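Local coordinates for protein transcriptional regulator (TetR/AcrR family) (Bacillus halodurans, PDB 5GP9) that probably binds operator DNA and represses genes of fatty acid degradation, with a fatty acid held in its ligand-binding domain, at residues S56-K61 / N120-G125; K84-M89 / K124-L129. All blocks are in the same frame, centred on the assembly; numbering follows the deposited sequence.

How the contacts relate
Both contacts use helix 113-139 and overlap on it at Lys-124 and Gly-125. Their centres lie about 13 Å apart. Contact 1 sets this helix against helix 50-74; contact 2 sets it against the next helix in the chain, 79-95. Leu-123 and Tyr-126, just before and just after the overlap, both lie close to the fatty acid. In contact 1 Phe-58 and Leu-123 touch the bound palmitic acid with their side chains. In contact 2 the ligand is bordered through Tyr-126, whose side chain comes within about 4 Å of it. No further touch links them. Contact 1 is partly buried, and contact 2 is buried in the helical bundle.

Contact 1: residues S56-K61 / N120-G125. With PLM (palmitic acid), chain E.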
# COMPACT_ATOMS: atom_id res chain seq x y z
N SER A 56 -16.88 -11.55 0.40
CA SER A 56 -17.90 -11.63 -0.62
C SER A 56 -18.13 -10.26 -1.24
O SER A 56 -18.23 -10.15 -2.45
CB SER A 56 -19.24 -12.12 -0.04
OG SER A 56 -19.00 -13.35 0.64
N LEU A 57 -18.20 -9.29 -0.37
CA LEU A 57 -18.45 -7.89 -0.82
C LEU A 57 -17.32 -7.36 -1.63
O LEU A 57 -17.55 -6.74 -2.70
CB LEU A 57 -18.75 -6.95 0.34
CG LEU A 57 -17.81 -6.31 1.34
CD1 LEU A 57 -17.10 -5.05 0.83
CD2 LEU A 57 -18.57 -5.89 2.56
N PHE A 58 -16.08 -7.73 -1.22
CA PHE A 58 -14.91 -7.28 -1.96
C PHE A 58 -14.90 -7.87 -3.33
O PHE A 58 -14.69 -7.21 -4.33
CB PHE A 58 -13.61 -7.46 -1.11
CG PHE A 58 -12.36 -6.89 -1.77
CD1 PHE A 58 -12.29 -5.56 -2.13
CD2 PHE A 58 -11.29 -7.68 -2.06
CE1 PHE A 58 -11.17 -5.05 -2.78
CE2 PHE A 58 -10.17 -7.17 -2.67
CZ PHE A 58 -10.13 -5.87 -3.04
N GLN A 59 -15.21 -9.15 -3.42
CA GLN A 59 -15.20 -9.83 -4.69
C GLN A 59 -16.28 -9.31 -5.64
O GLN A 59 -16.03 -9.17 -6.84
CB GLN A 59 -15.50 -11.27 -4.42
CG GLN A 59 -15.38 -12.27 -5.53
CD GLN A 59 -15.37 -13.65 -4.84
OE1 GLN A 59 -16.00 -13.86 -3.76
NE2 GLN A 59 -14.61 -14.55 -5.39
N GLU A 60 -17.44 -9.03 -5.10
CA GLU A 60 -18.58 -8.72 -5.97
C GLU A 60 -18.32 -7.35 -6.57
O GLU A 60 -18.37 -7.16 -7.79
CB GLU A 60 -19.86 -8.82 -5.16
CG GLU A 60 -21.14 -8.54 -5.95
CD GLU A 60 -21.42 -7.05 -5.96
OE1 GLU A 60 -21.34 -6.42 -4.84
OE2 GLU A 60 -21.70 -6.53 -7.06
N LYS A 61 -17.98 -6.44 -5.70
CA LYS A 61 -17.62 -5.06 -6.09
C LYS A 61 -16.45 -4.89 -7.01
O LYS A 61 -16.49 -4.07 -7.91
CB LYS A 61 -17.39 -4.25 -4.87
CG LYS A 61 -18.66 -4.01 -4.11
CD LYS A 61 -18.40 -3.11 -2.95
CE LYS A 61 -19.61 -2.75 -2.12
NZ LYS A 61 -20.75 -2.07 -2.69
N ASN A 120 -5.87 -10.64 -1.98
CA ASN A 120 -5.02 -10.59 -3.13
C ASN A 120 -5.52 -11.36 -4.33
O ASN A 120 -5.35 -10.93 -5.48
CB ASN A 120 -3.57 -11.03 -2.78
CG ASN A 120 -2.88 -10.09 -1.76
OD1 ASN A 120 -3.05 -8.87 -1.78
ND2 ASN A 120 -2.08 -10.66 -0.89
N GLU A 121 -6.18 -12.50 -4.11
CA GLU A 121 -6.73 -13.18 -5.21
C GLU A 121 -7.84 -12.37 -5.89
O GLU A 121 -7.92 -12.36 -7.12
CB GLU A 121 -7.22 -14.60 -4.77
CG GLU A 121 -7.82 -15.38 -5.90
CD GLU A 121 -8.30 -16.76 -5.47
OE1 GLU A 121 -9.08 -16.85 -4.47
OE2 GLU A 121 -7.88 -17.73 -6.13
N VAL A 122 -8.60 -11.61 -5.10
CA VAL A 122 -9.66 -10.76 -5.70
C VAL A 122 -9.02 -9.61 -6.53
O VAL A 122 -9.41 -9.28 -7.66
CB VAL A 122 -10.61 -10.20 -4.63
CG1 VAL A 122 -11.57 -9.18 -5.20
CG2 VAL A 122 -11.37 -11.32 -3.93
N LEU A 123 -8.01 -9.01 -5.95
CA LEU A 123 -7.28 -7.92 -6.58
C LEU A 123 -6.68 -8.29 -7.90
O LEU A 123 -6.59 -7.45 -8.80
CB LEU A 123 -6.22 -7.42 -5.59
CG LEU A 123 -5.40 -6.19 -5.94
CD1 LEU A 123 -6.35 -5.00 -6.13
CD2 LEU A 123 -4.28 -5.97 -4.89
N LYS A 124 -6.29 -9.58 -8.09
CA LYS A 124 -5.66 -10.00 -9.33
C LYS A 124 -6.47 -9.68 -10.55
O LYS A 124 -5.93 -9.35 -11.57
CB LYS A 124 -5.20 -11.48 -9.32
CG LYS A 124 -4.27 -11.81 -10.49
CD LYS A 124 -3.88 -13.29 -10.49
CE LYS A 124 -3.78 -13.86 -11.91
NZ LYS A 124 -3.46 -15.33 -11.90
N GLY A 125 -7.80 -9.71 -10.47
CA GLY A 125 -8.62 -9.34 -11.61
C GLY A 125 -8.38 -7.91 -12.14
O GLY A 125 -8.29 -7.67 -13.35
C1 PLM E . -1.04 -4.33 -1.63
O1 PLM E . -1.02 -3.28 -2.29
O2 PLM E . -0.00 -4.73 -1.10
C2 PLM E . -2.31 -5.17 -1.45
C3 PLM E . -3.40 -4.38 -0.69
C4 PLM E . -4.65 -5.18 -0.23
C5 PLM E . -6.05 -4.96 -0.87
C6 PLM E . -6.22 -3.69 -1.70
C7 PLM E . -7.65 -3.28 -2.01
C8 PLM E . -7.61 -1.94 -2.68
C9 PLM E . -8.00 -1.93 -4.12
CA PLM E . -9.00 -0.88 -4.33
CB PLM E . -9.18 -0.76 -5.83
CC PLM E . -10.26 0.27 -6.10
CD PLM E . -11.50 -0.13 -5.29
CE PLM E . -12.83 -0.15 -6.00
CF PLM E . -13.67 -1.22 -5.29
CG PLM E . -15.05 -1.15 -5.84
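Phe-58 and Val-122 meet through torsions that place CG of Phe-58 (chi1 -175°) and CG1 of Val-122 (chi1 172°) anti to the backbone N. The phenyl ring swings across to helix 113-139, where it meets Val-122 CG1. Phe-58 CD2 lies 3.5 Å from Val-122 CG1, and CE2 is equally near. Val-122 CG2 sits between two partners, with Gln-59 CB 4.2 Å away and Phe-58 CD2 about as near. CG1 of Val-122 also touches the backbone of Gln-59, 3.7 Å from its CA. The axes of segments 56-61 and 120-125 run nearly parallel, at 8°, and come within 9.6 Å of each other.

The ring also serves the ligand. Phe-58 CZ is 3.7 Å from C7 of the palmitic acid. Leu-123 touches the chain with both methyls, CD1 to C9 and CD2 to C2, each at 4.0 Å. Near the carboxyl end, Asn-120 OD1 comes within 3.8 Å of C2. At the far end, the terminal ligand carbon CG lies 3.9 Å from the backbone O of Lys-61.

No hydrogen bond joins the two segments. The touching surfaces are mainly hydrocarbon. Phe-58 and Leu-123 thus offer the acyl chain an apolar lining, consistent with binding by dispersion contacts, while Val-122 backs the phenyl ring.

Contact 2: residues K84-M89 / K124-L129; sequences KILVNM and KGYLNL
Leu-86 and Leu-129 mark the closest backbone approach of the two helical segments, with CA atoms 9.5 Å apart, so long side chains must bridge the gap. Leu-86 points from helix 79-95 at helix 113-139, and Tyr-126 reaches back from the opposite direction. Its chi1 is fully extended (179°), which carries the phenol across to Leu-86. The two branches of Leu-86 divide the work. CD2 lies 3.5 Å from Tyr-126 OH, while CD1 meets the ring obliquely, 3.9 Å from Tyr-126 CE1. The same CD1 is 4.3 Å from Leu-129 CD2, a looser apolar touch. Leu-86 thus packs against both residues, about one helical turn apart on helix 113-139.

No hydrogen bond crosses between the segments. The buried phenol is satisfied by His-90, just beyond segment 84-89, whose ND1 is hydrogen-bonded to Tyr-126 OH. This bond ties the phenol to helix 79-95 and would tend to limit movement of its hydroxyl end. Phe-65 adds an edge-to-face contact with the tyrosine ring. Leu-160 of helix 149-169 touches both Leu-86 and Tyr-126, and Leu-129 packs on Ile-69 and Met-73 of helix 50-74.

Four helices, 50-74, 79-95, 113-139 and 149-169, meet round this largely apolar cluster, which holds the one hydrogen bond to His-90. Tyr-126 also lies near the bound palmitic acid. The arrangement fits the all-helical C-terminal ligand-binding domain of TetR-family regulators, where side chains from several helices enclose an internal effector pocket.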
# COMPACT_ATOMS: atom_id res chain seq x y z
N LYS A 84 -6.22 7.10 -18.72
CA LYS A 84 -6.89 8.14 -18.06
C LYS A 84 -8.25 7.66 -17.57
O LYS A 84 -8.57 7.99 -16.46
CB LYS A 84 -7.04 9.41 -18.92
CG LYS A 84 -7.65 10.58 -18.15
CD LYS A 84 -7.78 11.87 -18.97
CE LYS A 84 -6.44 12.56 -19.25
NZ LYS A 84 -5.77 13.08 -18.03
N ILE A 85 -8.95 6.81 -18.35
CA ILE A 85 -10.19 6.15 -17.97
C ILE A 85 -10.06 5.28 -16.73
O ILE A 85 -10.89 5.34 -15.81
CB ILE A 85 -10.74 5.29 -19.14
CG1 ILE A 85 -11.37 6.25 -20.17
CG2 ILE A 85 -11.80 4.28 -18.67
CD1 ILE A 85 -11.81 5.58 -21.48
N LEU A 86 -8.94 4.59 -16.66
CA LEU A 86 -8.66 3.70 -15.51
C LEU A 86 -8.40 4.55 -14.26
O LEU A 86 -9.02 4.27 -13.23
CB LEU A 86 -7.49 2.75 -15.81
CG LEU A 86 -7.18 1.72 -14.71
CD1 LEU A 86 -6.81 0.34 -15.29
CD2 LEU A 86 -6.05 2.31 -13.90
N VAL A 87 -7.56 5.57 -14.33
CA VAL A 87 -7.31 6.45 -13.17
C VAL A 87 -8.61 7.13 -12.69
O VAL A 87 -8.93 7.17 -11.52
CB VAL A 87 -6.22 7.46 -13.51
CG1 VAL A 87 -5.99 8.44 -12.41
CG2 VAL A 87 -4.90 6.68 -13.82
N ASN A 88 -9.33 7.67 -13.65
CA ASN A 88 -10.57 8.34 -13.37
C ASN A 88 -11.61 7.44 -12.74
O ASN A 88 -12.16 7.83 -11.72
CB ASN A 88 -11.05 9.03 -14.64
CG ASN A 88 -12.31 9.80 -14.41
OD1 ASN A 88 -12.31 10.78 -13.62
ND2 ASN A 88 -13.42 9.32 -14.98
N MET A 89 -11.80 6.21 -13.22
CA MET A 89 -12.74 5.26 -12.61
C MET A 89 -12.30 4.72 -11.25
O MET A 89 -13.13 4.54 -10.38
CB MET A 89 -12.99 4.10 -13.56
CG MET A 89 -13.81 4.47 -14.79
SD MET A 89 -15.56 4.76 -14.34
CE MET A 89 -15.94 3.28 -13.43
N LYS A 124 -6.29 -9.58 -8.09
CA LYS A 124 -5.66 -10.00 -9.33
C LYS A 124 -6.47 -9.68 -10.55
O LYS A 124 -5.93 -9.35 -11.57
CB LYS A 124 -5.20 -11.48 -9.32
CG LYS A 124 -4.27 -11.81 -10.49
CD LYS A 124 -3.88 -13.29 -10.49
CE LYS A 124 -3.78 -13.86 -11.91
NZ LYS A 124 -3.46 -15.33 -11.90
N GLY A 125 -7.80 -9.71 -10.47
CA GLY A 125 -8.62 -9.34 -11.61
C GLY A 125 -8.38 -7.91 -12.14
O GLY A 125 -8.29 -7.67 -13.35
N TYR A 126 -8.17 -6.98 -11.21
CA TYR A 126 -7.92 -5.58 -11.59
C TYR A 126 -6.48 -5.47 -12.14
O TYR A 126 -6.19 -4.86 -13.16
CB TYR A 126 -8.10 -4.71 -10.37
CG TYR A 126 -7.87 -3.23 -10.55
CD1 TYR A 126 -8.18 -2.57 -11.73
CD2 TYR A 126 -7.37 -2.50 -9.55
CE1 TYR A 126 -7.98 -1.21 -11.86
CE2 TYR A 126 -7.18 -1.15 -9.66
CZ TYR A 126 -7.47 -0.51 -10.82
OH TYR A 126 -7.27 0.88 -10.93
N LEU A 127 -5.54 -6.12 -11.44
CA LEU A 127 -4.13 -6.22 -11.92
C LEU A 127 -4.01 -6.82 -13.31
O LEU A 127 -3.28 -6.30 -14.07
CB LEU A 127 -3.20 -6.92 -10.92
CG LEU A 127 -3.20 -6.40 -9.47
CD1 LEU A 127 -2.29 -7.20 -8.52
CD2 LEU A 127 -2.87 -4.91 -9.44
N ASN A 128 -4.79 -7.85 -13.66
CA ASN A 128 -4.82 -8.38 -15.05
C ASN A 128 -5.32 -7.40 -16.10
O ASN A 128 -4.79 -7.32 -17.20
CB ASN A 128 -5.67 -9.65 -15.12
CG ASN A 128 -5.06 -10.82 -14.35
OD1 ASN A 128 -3.90 -10.82 -13.94
ND2 ASN A 128 -5.90 -11.84 -14.14
N LEU A 129 -6.30 -6.58 -15.74
CA LEU A 129 -6.74 -5.50 -16.58
C LEU A 129 -5.65 -4.47 -16.81
O LEU A 129 -5.42 -4.03 -17.91
CB LEU A 129 -7.98 -4.80 -15.97
CG LEU A 129 -8.45 -3.62 -16.80
CD1 LEU A 129 -8.86 -4.11 -18.19
CD2 LEU A 129 -9.58 -2.92 -16.07